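Local coordinates for uncharacterized protein (Mycobacterium vanbaalenii PYR-1, PDB 4XU6), which is a membrane-embedded homolog of the Insig sterol-sensor family that forms homotrimers and binds diacylglycerol, at residues A[27-32]-A[95-100]; A[134-139]-A[166-171]; A[148-153]-A[159-164]. One frame throughout, in Å; residues are numbered along the deposited sequence.

Contact 1: residues A[27-32]-A[95-100]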
loop_
_atom_site.group_PDB
_atom_site.type_symbol
_atom_site.label_atom_id
_atom_site.label_comp_id
_atom_site.label_asym_id
_atom_site.label_seq_id
_atom_site.Cartn_x
_atom_site.Cartn_y
_atom_site.Cartn_z
ATOM N N VAL A 27 13.721 -15.784 5.155
ATOM C CA VAL A 27 14.933 -16.599 5.022
ATOM C C VAL A 27 15.697 -16.283 3.732
ATOM O O VAL A 27 16.915 -16.050 3.768
ATOM C CB VAL A 27 14.629 -18.107 5.130
ATOM C CG1 VAL A 27 15.854 -18.951 4.725
ATOM C CG2 VAL A 27 14.190 -18.456 6.558
ATOM N N VAL A 28 14.984 -16.240 2.609
ATOM C CA VAL A 28 15.628 -16.054 1.309
ATOM C C VAL A 28 16.219 -14.652 1.140
ATOM O O VAL A 28 17.158 -14.456 0.375
ATOM C CB VAL A 28 14.678 -16.401 0.122
ATOM C CG1 VAL A 28 13.618 -15.303 -0.074
ATOM C CG2 VAL A 28 15.479 -16.605 -1.154
ATOM N N THR A 29 15.694 -13.672 1.871
ATOM C CA THR A 29 16.249 -12.325 1.795
ATOM C C THR A 29 17.313 -12.105 2.862
ATOM O O THR A 29 17.967 -11.065 2.877
ATOM C CB THR A 29 15.174 -11.235 2.005
ATOM O OG1 THR A 29 14.522 -11.460 3.258
ATOM C CG2 THR A 29 14.151 -11.247 0.887
ATOM N N GLY A 30 17.468 -13.065 3.771
ATOM C CA GLY A 30 18.442 -12.920 4.844
ATOM C C GLY A 30 17.959 -12.090 6.026
ATOM O O GLY A 30 18.758 -11.648 6.860
ATOM N N THR A 31 16.651 -11.865 6.103
ATOM C CA THR A 31 16.077 -11.154 7.247
ATOM C C THR A 31 16.306 -11.985 8.508
ATOM O O THR A 31 16.619 -11.448 9.571
ATOM C CB THR A 31 14.556 -10.919 7.068
ATOM O OG1 THR A 31 14.316 -10.175 5.865
ATOM C CG2 THR A 31 13.963 -10.158 8.270
ATOM N N THR A 32 16.124 -13.298 8.378
ATOM C CA THR A 32 16.376 -14.224 9.477
ATOM C C THR A 32 17.214 -15.382 8.965
ATOM O O THR A 32 17.307 -15.604 7.747
ATOM C CB THR A 32 15.072 -14.813 10.066
ATOM O OG1 THR A 32 14.327 -15.486 9.034
ATOM C CG2 THR A 32 14.202 -13.720 10.702
ATOM N N LEU A 95 11.526 -7.454 2.157
ATOM C CA LEU A 95 12.131 -6.602 1.132
ATOM C C LEU A 95 12.882 -5.406 1.715
ATOM O O LEU A 95 13.875 -4.971 1.147
ATOM C CB LEU A 95 11.067 -6.095 0.154
ATOM C CG LEU A 95 10.256 -7.164 -0.579
ATOM C CD1 LEU A 95 9.224 -6.525 -1.509
ATOM C CD2 LEU A 95 11.163 -8.095 -1.348
ATOM N N VAL A 96 12.411 -4.867 2.835
ATOM C CA VAL A 96 12.970 -3.610 3.328
ATOM C C VAL A 96 13.790 -3.750 4.607
ATOM O O VAL A 96 14.232 -2.750 5.165
ATOM C CB VAL A 96 11.861 -2.526 3.532
ATOM C CG1 VAL A 96 11.078 -2.314 2.237
ATOM C CG2 VAL A 96 10.907 -2.910 4.683
ATOM N N HIS A 97 14.007 -4.982 5.070
ATOM C CA HIS A 97 14.634 -5.197 6.382
ATOM C C HIS A 97 16.020 -4.557 6.556
ATOM O O HIS A 97 16.413 -4.248 7.682
ATOM C CB HIS A 97 14.748 -6.692 6.705
ATOM C CG HIS A 97 15.864 -7.372 5.977
ATOM N ND1 HIS A 97 15.712 -7.903 4.714
ATOM C CD2 HIS A 97 17.159 -7.586 6.323
ATOM C CE1 HIS A 97 16.863 -8.419 4.315
ATOM N NE2 HIS A 97 17.754 -8.243 5.273
ATOM N N ALA A 98 16.758 -4.365 5.464
ATOM C CA ALA A 98 18.117 -3.811 5.558
ATOM C C ALA A 98 18.153 -2.282 5.699
ATOM O O ALA A 98 19.226 -1.698 5.895
ATOM C CB ALA A 98 18.976 -4.262 4.366
ATOM N N PHE A 99 16.988 -1.642 5.601
ATOM C CA PHE A 99 16.893 -0.183 5.690
ATOM C C PHE A 99 16.873 0.276 7.146
ATOM O O PHE A 99 16.681 -0.547 8.037
ATOM C CB PHE A 99 15.637 0.302 4.950
ATOM C CG PHE A 99 15.788 0.326 3.451
ATOM C CD1 PHE A 99 16.339 1.433 2.815
ATOM C CD2 PHE A 99 15.363 -0.748 2.678
ATOM C CE1 PHE A 99 16.480 1.461 1.435
ATOM C CE2 PHE A 99 15.495 -0.731 1.298
ATOM C CZ PHE A 99 16.057 0.380 0.673
ATOM N N PRO A 100 17.069 1.592 7.396
ATOM C CA PRO A 100 17.117 2.065 8.789
ATOM C C PRO A 100 15.846 1.757 9.587
ATOM O O PRO A 100 14.742 1.783 9.034
ATOM C CB PRO A 100 17.322 3.574 8.639
ATOM C CG PRO A 100 18.104 3.705 7.342
ATOM C CD PRO A 100 17.482 2.648 6.446
HETATM O O HOH W 1 20.321 -9.103 3.985
#

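Contact 2: residues A[134-139]-A[166-171]. With TDA (N-tridecanoic acid), chain E; TDA (N-tridecanoic acid), chain F.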
loop_
_atom_site.group_PDB
_atom_site.type_symbol
_atom_site.label_atom_id
_atom_site.label_comp_id
_atom_site.label_asym_id
_atom_site.label_seq_id
_atom_site.Cartn_x
_atom_site.Cartn_y
_atom_site.Cartn_z
ATOM N N ILE A 134 2.838 -11.194 22.933
ATOM C CA ILE A 134 3.222 -12.605 22.994
ATOM C C ILE A 134 4.115 -13.046 21.826
ATOM O O ILE A 134 5.104 -13.750 22.031
ATOM C CB ILE A 134 1.976 -13.511 23.081
ATOM C CG1 ILE A 134 1.277 -13.317 24.430
ATOM C CG2 ILE A 134 2.334 -14.987 22.887
ATOM C CD1 ILE A 134 -0.036 -14.085 24.546
ATOM N N GLY A 135 3.760 -12.647 20.608
ATOM C CA GLY A 135 4.563 -12.981 19.438
ATOM C C GLY A 135 6.026 -12.602 19.566
ATOM O O GLY A 135 6.905 -13.462 19.481
ATOM N N PRO A 136 6.308 -11.306 19.766
ATOM C CA PRO A 136 7.706 -10.897 19.936
ATOM C C PRO A 136 8.390 -11.531 21.156
ATOM O O PRO A 136 9.587 -11.799 21.099
ATOM C CB PRO A 136 7.603 -9.380 20.114
ATOM C CG PRO A 136 6.376 -9.011 19.332
ATOM C CD PRO A 136 5.413 -10.148 19.594
ATOM N N ALA A 137 7.647 -11.759 22.234
ATOM C CA ALA A 137 8.215 -12.385 23.430
ATOM C C ALA A 137 8.698 -13.811 23.140
ATOM O O ALA A 137 9.796 -14.191 23.545
ATOM C CB ALA A 137 7.193 -12.383 24.576
ATOM N N VAL A 138 7.869 -14.594 22.454
ATOM C CA VAL A 138 8.251 -15.939 22.032
ATOM C C VAL A 138 9.497 -15.901 21.143
ATOM O O VAL A 138 10.425 -16.686 21.330
ATOM C CB VAL A 138 7.099 -16.657 21.301
ATOM C CG1 VAL A 138 7.588 -17.931 20.623
ATOM C CG2 VAL A 138 5.956 -16.970 22.274
ATOM N N GLU A 139 9.529 -14.974 20.188
ATOM C CA GLU A 139 10.683 -14.853 19.304
ATOM C C GLU A 139 11.952 -14.474 20.057
ATOM O O GLU A 139 13.030 -15.003 19.783
ATOM C CB GLU A 139 10.405 -13.848 18.177
ATOM C CG GLU A 139 9.318 -14.325 17.210
ATOM C CD GLU A 139 9.471 -13.746 15.821
ATOM O OE1 GLU A 139 10.617 -13.491 15.402
ATOM O OE2 GLU A 139 8.439 -13.547 15.154
ATOM N N PRO A 166 4.078 -4.139 15.232
ATOM C CA PRO A 166 2.882 -3.874 14.417
ATOM C C PRO A 166 2.519 -5.026 13.469
ATOM O O PRO A 166 1.352 -5.145 13.100
ATOM C CB PRO A 166 3.265 -2.617 13.617
ATOM C CG PRO A 166 4.765 -2.575 13.625
ATOM C CD PRO A 166 5.157 -3.170 14.959
ATOM N N LEU A 167 3.481 -5.860 13.078
ATOM C CA LEU A 167 3.139 -6.992 12.210
ATOM C C LEU A 167 2.222 -7.973 12.939
ATOM O O LEU A 167 1.188 -8.365 12.408
ATOM C CB LEU A 167 4.393 -7.700 11.668
ATOM C CG LEU A 167 4.183 -8.955 10.805
ATOM C CD1 LEU A 167 3.335 -8.645 9.584
ATOM C CD2 LEU A 167 5.548 -9.570 10.399
ATOM N N TYR A 168 2.595 -8.358 14.157
ATOM C CA TYR A 168 1.750 -9.250 14.955
ATOM C C TYR A 168 0.416 -8.588 15.288
ATOM O O TYR A 168 -0.624 -9.245 15.294
ATOM C CB TYR A 168 2.468 -9.683 16.243
ATOM C CG TYR A 168 3.407 -10.871 16.071
ATOM C CD1 TYR A 168 2.899 -12.151 15.856
ATOM C CD2 TYR A 168 4.792 -10.715 16.136
ATOM C CE1 TYR A 168 3.745 -13.250 15.701
ATOM C CE2 TYR A 168 5.661 -11.822 15.983
ATOM C CZ TYR A 168 5.111 -13.086 15.764
ATOM O OH TYR A 168 5.926 -14.198 15.608
ATOM N N PHE A 169 0.438 -7.285 15.558
ATOM C CA PHE A 169 -0.814 -6.582 15.852
ATOM C C PHE A 169 -1.818 -6.738 14.703
ATOM O O PHE A 169 -2.970 -7.094 14.921
ATOM C CB PHE A 169 -0.564 -5.096 16.139
ATOM C CG PHE A 169 -1.839 -4.302 16.322
ATOM C CD1 PHE A 169 -2.477 -4.264 17.561
ATOM C CD2 PHE A 169 -2.418 -3.634 15.246
ATOM C CE1 PHE A 169 -3.668 -3.545 17.727
ATOM C CE2 PHE A 169 -3.597 -2.911 15.401
ATOM C CZ PHE A 169 -4.228 -2.872 16.643
ATOM N N ALA A 170 -1.368 -6.478 13.478
ATOM C CA ALA A 170 -2.221 -6.625 12.300
ATOM C C ALA A 170 -2.700 -8.065 12.147
ATOM O O ALA A 170 -3.849 -8.302 11.814
ATOM C CB ALA A 170 -1.482 -6.160 11.027
ATOM N N PHE A 171 -1.807 -9.020 12.380
ATOM C CA PHE A 171 -2.170 -10.437 12.398
ATOM C C PHE A 171 -3.331 -10.710 13.382
ATOM O O PHE A 171 -4.337 -11.325 13.013
ATOM C CB PHE A 171 -0.911 -11.271 12.722
ATOM C CG PHE A 171 -1.188 -12.717 13.092
ATOM C CD1 PHE A 171 -2.007 -13.523 12.308
ATOM C CD2 PHE A 171 -0.594 -13.264 14.222
ATOM C CE1 PHE A 171 -2.249 -14.860 12.660
ATOM C CE2 PHE A 171 -0.817 -14.595 14.585
ATOM C CZ PHE A 171 -1.630 -15.396 13.803
HETATM O O21 TDA E . 9.013 -12.835 11.650
HETATM O O22 TDA E . 9.635 -14.871 12.591
HETATM C C21 TDA E . 8.710 -14.135 12.246
HETATM C C22 TDA E . 7.291 -14.605 12.376
HETATM C C23 TDA E . 6.297 -13.452 12.205
HETATM C C24 TDA E . 4.856 -13.962 12.172
HETATM C C25 TDA E . 3.858 -12.805 12.116
HETATM C C26 TDA E . 2.412 -13.290 12.057
HETATM C C27 TDA E . 2.180 -13.946 10.704
HETATM C C28 TDA E . 0.758 -14.431 10.539
HETATM C C29 TDA E . 0.641 -15.212 9.240
HETATM C C30 TDA E . -0.806 -15.639 9.072
HETATM C C31 TDA E . -1.682 -14.417 8.840
HETATM C C32 TDA E . -3.104 -14.830 8.479
HETATM C C33 TDA E . -4.093 -13.719 8.804
HETATM C C21 TDA F . 9.104 -18.024 15.653
HETATM C C22 TDA F . 7.986 -18.135 16.665
HETATM C C23 TDA F . 6.674 -17.595 16.116
HETATM C C24 TDA F . 5.608 -17.607 17.210
HETATM C C25 TDA F . 4.288 -17.023 16.726
HETATM C C26 TDA F . 3.376 -16.657 17.896
HETATM C C27 TDA F . 3.214 -17.837 18.846
HETATM C C28 TDA F . 2.468 -17.427 20.107
HETATM C C29 TDA F . 1.261 -18.332 20.310
HETATM C C30 TDA F . 1.698 -19.784 20.464
HETATM C C31 TDA F . 0.522 -20.714 20.194
HETATM C C32 TDA F . -0.719 -20.257 20.955
HETATM C C33 TDA F . -1.759 -21.369 21.028
#

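Contact 3: residues A[148-153]-A[159-164]. With TDA (N-tridecanoic acid), chain E.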
loop_
_atom_site.group_PDB
_atom_site.type_symbol
_atom_site.label_atom_id
_atom_site.label_comp_id
_atom_site.label_asym_id
_atom_site.label_seq_id
_atom_site.Cartn_x
_atom_site.Cartn_y
_atom_site.Cartn_z
ATOM N N PHE A 148 17.176 -19.381 16.126
ATOM C CA PHE A 148 17.383 -18.618 14.902
ATOM C C PHE A 148 17.883 -17.234 15.276
ATOM O O PHE A 148 17.965 -16.907 16.458
ATOM C CB PHE A 148 16.102 -18.560 14.042
ATOM C CG PHE A 148 14.993 -17.685 14.609
ATOM C CD1 PHE A 148 14.201 -18.135 15.655
ATOM C CD2 PHE A 148 14.715 -16.440 14.048
ATOM C CE1 PHE A 148 13.164 -17.346 16.166
ATOM C CE2 PHE A 148 13.682 -15.640 14.549
ATOM C CZ PHE A 148 12.910 -16.094 15.611
ATOM N N ALA A 149 18.242 -16.425 14.288
ATOM C CA ALA A 149 18.657 -15.060 14.574
ATOM C C ALA A 149 18.140 -14.113 13.502
ATOM O O ALA A 149 17.879 -14.535 12.374
ATOM C CB ALA A 149 20.177 -14.969 14.675
ATOM N N TYR A 150 18.011 -12.838 13.850
ATOM C CA TYR A 150 17.703 -11.810 12.861
ATOM C C TYR A 150 18.986 -11.243 12.271
ATOM O O TYR A 150 20.055 -11.332 12.878
ATOM C CB TYR A 150 16.841 -10.691 13.475
ATOM C CG TYR A 150 15.369 -11.030 13.483
ATOM C CD1 TYR A 150 14.828 -11.842 14.475
ATOM C CD2 TYR A 150 14.518 -10.553 12.485
ATOM C CE1 TYR A 150 13.481 -12.175 14.470
ATOM C CE2 TYR A 150 13.176 -10.876 12.474
ATOM C CZ TYR A 150 12.658 -11.685 13.467
ATOM O OH TYR A 150 11.321 -12.021 13.460
ATOM N N HIS A 151 18.879 -10.695 11.067
ATOM C CA HIS A 151 19.967 -9.940 10.463
ATOM C C HIS A 151 20.373 -8.841 11.444
ATOM O O HIS A 151 19.521 -8.292 12.138
ATOM C CB HIS A 151 19.492 -9.324 9.147
ATOM C CG HIS A 151 20.593 -8.743 8.318
ATOM N ND1 HIS A 151 21.039 -7.449 8.477
ATOM C CD2 HIS A 151 21.335 -9.279 7.320
ATOM C CE1 HIS A 151 22.011 -7.211 7.612
ATOM N NE2 HIS A 151 22.211 -8.306 6.902
ATOM N N PRO A 152 21.684 -8.541 11.532
ATOM C CA PRO A 152 22.169 -7.577 12.530
ATOM C C PRO A 152 21.582 -6.176 12.358
ATOM O O PRO A 152 21.567 -5.405 13.314
ATOM C CB PRO A 152 23.684 -7.554 12.290
ATOM C CG PRO A 152 23.988 -8.882 11.691
ATOM C CD PRO A 152 22.792 -9.225 10.839
ATOM N N ASP A 153 21.100 -5.848 11.167
ATOM C CA ASP A 153 20.461 -4.549 10.971
ATOM C C ASP A 153 18.943 -4.587 11.202
ATOM O O ASP A 153 18.245 -3.599 10.959
ATOM C CB ASP A 153 20.825 -3.957 9.605
ATOM C CG ASP A 153 22.279 -3.505 9.539
ATOM O OD1 ASP A 153 22.837 -3.163 10.606
ATOM O OD2 ASP A 153 22.860 -3.496 8.431
ATOM N N GLY A 159 17.083 -8.420 20.235
ATOM C CA GLY A 159 17.495 -9.490 19.343
ATOM C C GLY A 159 16.545 -9.752 18.185
ATOM O O GLY A 159 16.891 -10.476 17.253
ATOM N N VAL A 160 15.349 -9.173 18.234
ATOM C CA VAL A 160 14.391 -9.339 17.137
ATOM C C VAL A 160 13.989 -7.994 16.505
ATOM O O VAL A 160 14.353 -6.926 17.000
ATOM C CB VAL A 160 13.132 -10.133 17.567
ATOM C CG1 VAL A 160 13.518 -11.444 18.248
ATOM C CG2 VAL A 160 12.222 -9.294 18.478
ATOM N N ALA A 161 13.238 -8.043 15.407
ATOM C CA ALA A 161 12.906 -6.810 14.687
ATOM C C ALA A 161 11.781 -6.031 15.362
ATOM O O ALA A 161 10.755 -6.602 15.731
ATOM C CB ALA A 161 12.547 -7.116 13.240
ATOM N N PRO A 162 11.976 -4.717 15.537
ATOM C CA PRO A 162 10.908 -3.864 16.075
ATOM C C PRO A 162 9.617 -3.946 15.248
ATOM O O PRO A 162 8.537 -3.810 15.821
ATOM C CB PRO A 162 11.517 -2.460 16.008
ATOM C CG PRO A 162 13.014 -2.711 16.189
ATOM C CD PRO A 162 13.267 -4.007 15.430
ATOM N N PHE A 163 9.724 -4.197 13.939
ATOM C CA PHE A 163 8.529 -4.304 13.098
ATOM C C PHE A 163 7.600 -5.459 13.485
ATOM O O PHE A 163 6.454 -5.490 13.057
ATOM C CB PHE A 163 8.848 -4.320 11.583
ATOM C CG PHE A 163 9.606 -5.548 11.098
ATOM C CD1 PHE A 163 9.018 -6.817 11.111
ATOM C CD2 PHE A 163 10.878 -5.411 10.560
ATOM C CE1 PHE A 163 9.715 -7.936 10.638
ATOM C CE2 PHE A 163 11.586 -6.517 10.078
ATOM C CZ PHE A 163 11.000 -7.781 10.118
ATOM N N LEU A 164 8.094 -6.409 14.279
ATOM C CA LEU A 164 7.243 -7.508 14.738
ATOM C C LEU A 164 6.045 -7.004 15.521
ATOM O O LEU A 164 4.970 -7.583 15.448
ATOM C CB LEU A 164 8.025 -8.498 15.604
ATOM C CG LEU A 164 9.091 -9.306 14.864
ATOM C CD1 LEU A 164 9.826 -10.220 15.848
ATOM C CD2 LEU A 164 8.466 -10.123 13.739
HETATM O O21 TDA E . 9.013 -12.835 11.650
HETATM O O22 TDA E . 9.635 -14.871 12.591
HETATM C C21 TDA E . 8.710 -14.135 12.246
HETATM C C22 TDA E . 7.291 -14.605 12.376
HETATM C C23 TDA E . 6.297 -13.452 12.205
HETATM C C24 TDA E . 4.856 -13.962 12.172
HETATM C C25 TDA E . 3.858 -12.805 12.116
HETATM C C26 TDA E . 2.412 -13.290 12.057
HETATM C C27 TDA E . 2.180 -13.946 10.704
HETATM C C28 TDA E . 0.758 -14.431 10.539
HETATM C C29 TDA E . 0.641 -15.212 9.240
HETATM C C30 TDA E . -0.806 -15.639 9.072
HETATM C C31 TDA E . -1.682 -14.417 8.840
HETATM C C32 TDA E . -3.104 -14.830 8.479
HETATM C C33 TDA E . -4.093 -13.719 8.804
HETATM O O HOH W 2 18.952 -11.926 16.432
#

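Contact 1: residues A[27-32]-A[95-100]
The imidazole of His97 lies against Thr31, whose CA sits 3.8 Å from the ring centroid and only 8° off the ring normal, a CH-pi contact over the face. On the opposite face the methyl of Ala98 rests toward the rim. At the edge a water lies in the ring plane, 3.0 Å from His97 NE2, and donates a hydrogen bond to Thr29 O, so it bridges the ring to the last turn of helix 5-29. The carbonyl also touches the ring obliquely, with Thr29 O 3.2 Å from His97 CE1. Because the CB-CG bond of His97 stands between its backbone N and carbonyl carbon (chi1 77°), the ring extends toward 27-32 while ND1 can still bond to the carbonyl of Ala94, in the preceding turn. This bond and the water engage both ring nitrogens and so limit the rotation of the imidazole.

Thr31 OG1 lies over the same face as its CA and donates a hydrogen bond of 2.9 Å to Thr29 OG1, which in turn bonds to the carbonyls of Ser25 and His26. The two threonines thereby tie the loop back to the helix it leaves. Pro100 of a second subunit packs on Val28 and Thr29, placing this end of the bundle beside the trimer interface. Gly30, with positive phi and Gly30 N 3.0 Å from Val27 O, closes helix 5-29 in a Schellman motif, a classic C-terminal helix cap, here docked on the end of transmembrane helix 76-96.

Contact 2: residues A[134-139]-A[166-171]
Tyr168 meets Gly135, Pro136 and Glu139 in the wall of the lipid pocket of this six-helix transmembrane bundle, where helix 122-144 passes helix 164-184 at 131° with the local axes 9.6 Å apart. Pro136 lacks an N-H to bond to the turn before, and helix 122-144 is kinked there. The phenol ring is sandwiched: Gly135 CA lies 3.7 Å from the ring centroid, in CH-pi contact over its centre, while C25 of the tridecanoic acid of chain E rests on the opposite face, offset toward the rim. With no side chain at Gly135, the ring settles directly on the helix backbone. Pro136 adds an apolar touch from its ring, CD coming within 3.6 Å of Tyr168 CD2.

At the ring's edge stands the carboxylate of Glu139, carried there on a chain extended beyond CG. Tyr168 OH donates a 2.6 Å hydrogen bond to Glu139 OE2, arriving on the anti lone pair, with the carboxylate plane turned 77° from the ring. The second oxygen, OE1, is bonded by Tyr150 OH, so both oxygens of this buried acid are gripped by phenols. The carboxyl group of the chain E lipid comes close as well, C21 lying 3.0 Å from Glu139 OE2; such proximity of two acid groups would probably favour a proton on one of them. The acyl tail then runs on to Phe171, across whose face it lies.

The second tridecanoic acid, of chain F, passes along the helix 122-144 side: its C28 is 3.7 Å from Ile134 CG2, and its C25 lies 3.5 Å from Tyr168 OH.

Contact 3: residues A[148-153]-A[159-164]
Tyr150 and Leu164 approach from opposite directions, each with CG beside its own backbone N and anti to its carbonyl carbon (chi1 -84° and -68°). The tyrosine thus reaches across 159-164 as far as the start of helix 164-184, and both leucine methyls meet its hydroxyl, Leu164 CD1 3.3 Å and Leu164 CD2 3.4 Å from Tyr150 OH.

Along the way one face of the phenol ring is laid against backbone: Ala161 N stands 3.9 Å above its centre, and the carbonyl carbon of Val160 lies over the same face. On one flank Val160 CB is 3.7 Å from Tyr150 CE1; on the other the methyl of Ala161 packs against CE2, while that same methyl also rests on the face of the Phe163 ring. A water joins the two backbones, accepting from Tyr150 N and donating to Gly159 O over 2.7 Å.

Tyr150 binds diacylglycerol, and in this pocket its hydroxyl is hydrogen-bonded to the tridecanoic acid of chain E, with O21 3.0 Å from Tyr150 OH and near the ring plane. Glu139 holds the same hydroxyl through OE1. Packing along the ring therefore fixes a polar tip that has two oxygen partners at the lipid head.

A type I turn from Ala161 to Leu164, closed by Leu164 N to Ala161 O at 3.0 Å, leads the chain into helix 164-184. Strand 148-150 pairs antiparallel with strand 32-34, Val160 and Phe148 press on helix 122-144 at Ile140 and Leu142, and Pro162 and Phe163 lean on helix 101-119.

From the N terminus, contact 1 comes first: leaving helix 5-29, the chain returns at 95-100 after passing through helices 48-64 and 76-96, so a large loop closes between the ends of two transmembrane helices. Contact 2 opens only later, joining helices 122-144 and 164-184, and contact 3 is nested within its loop, folding strand 148-150 onto the approach to helix 164-184. None of the loops cross. Contacts 1 and 3 are adjacent, Thr31 O probably accepting a hydrogen bond from His151 N. Contacts 2 and 3 meet at Glu139 and Tyr150 and share one bound lipid, whereas contacts 1 and 2 do not touch.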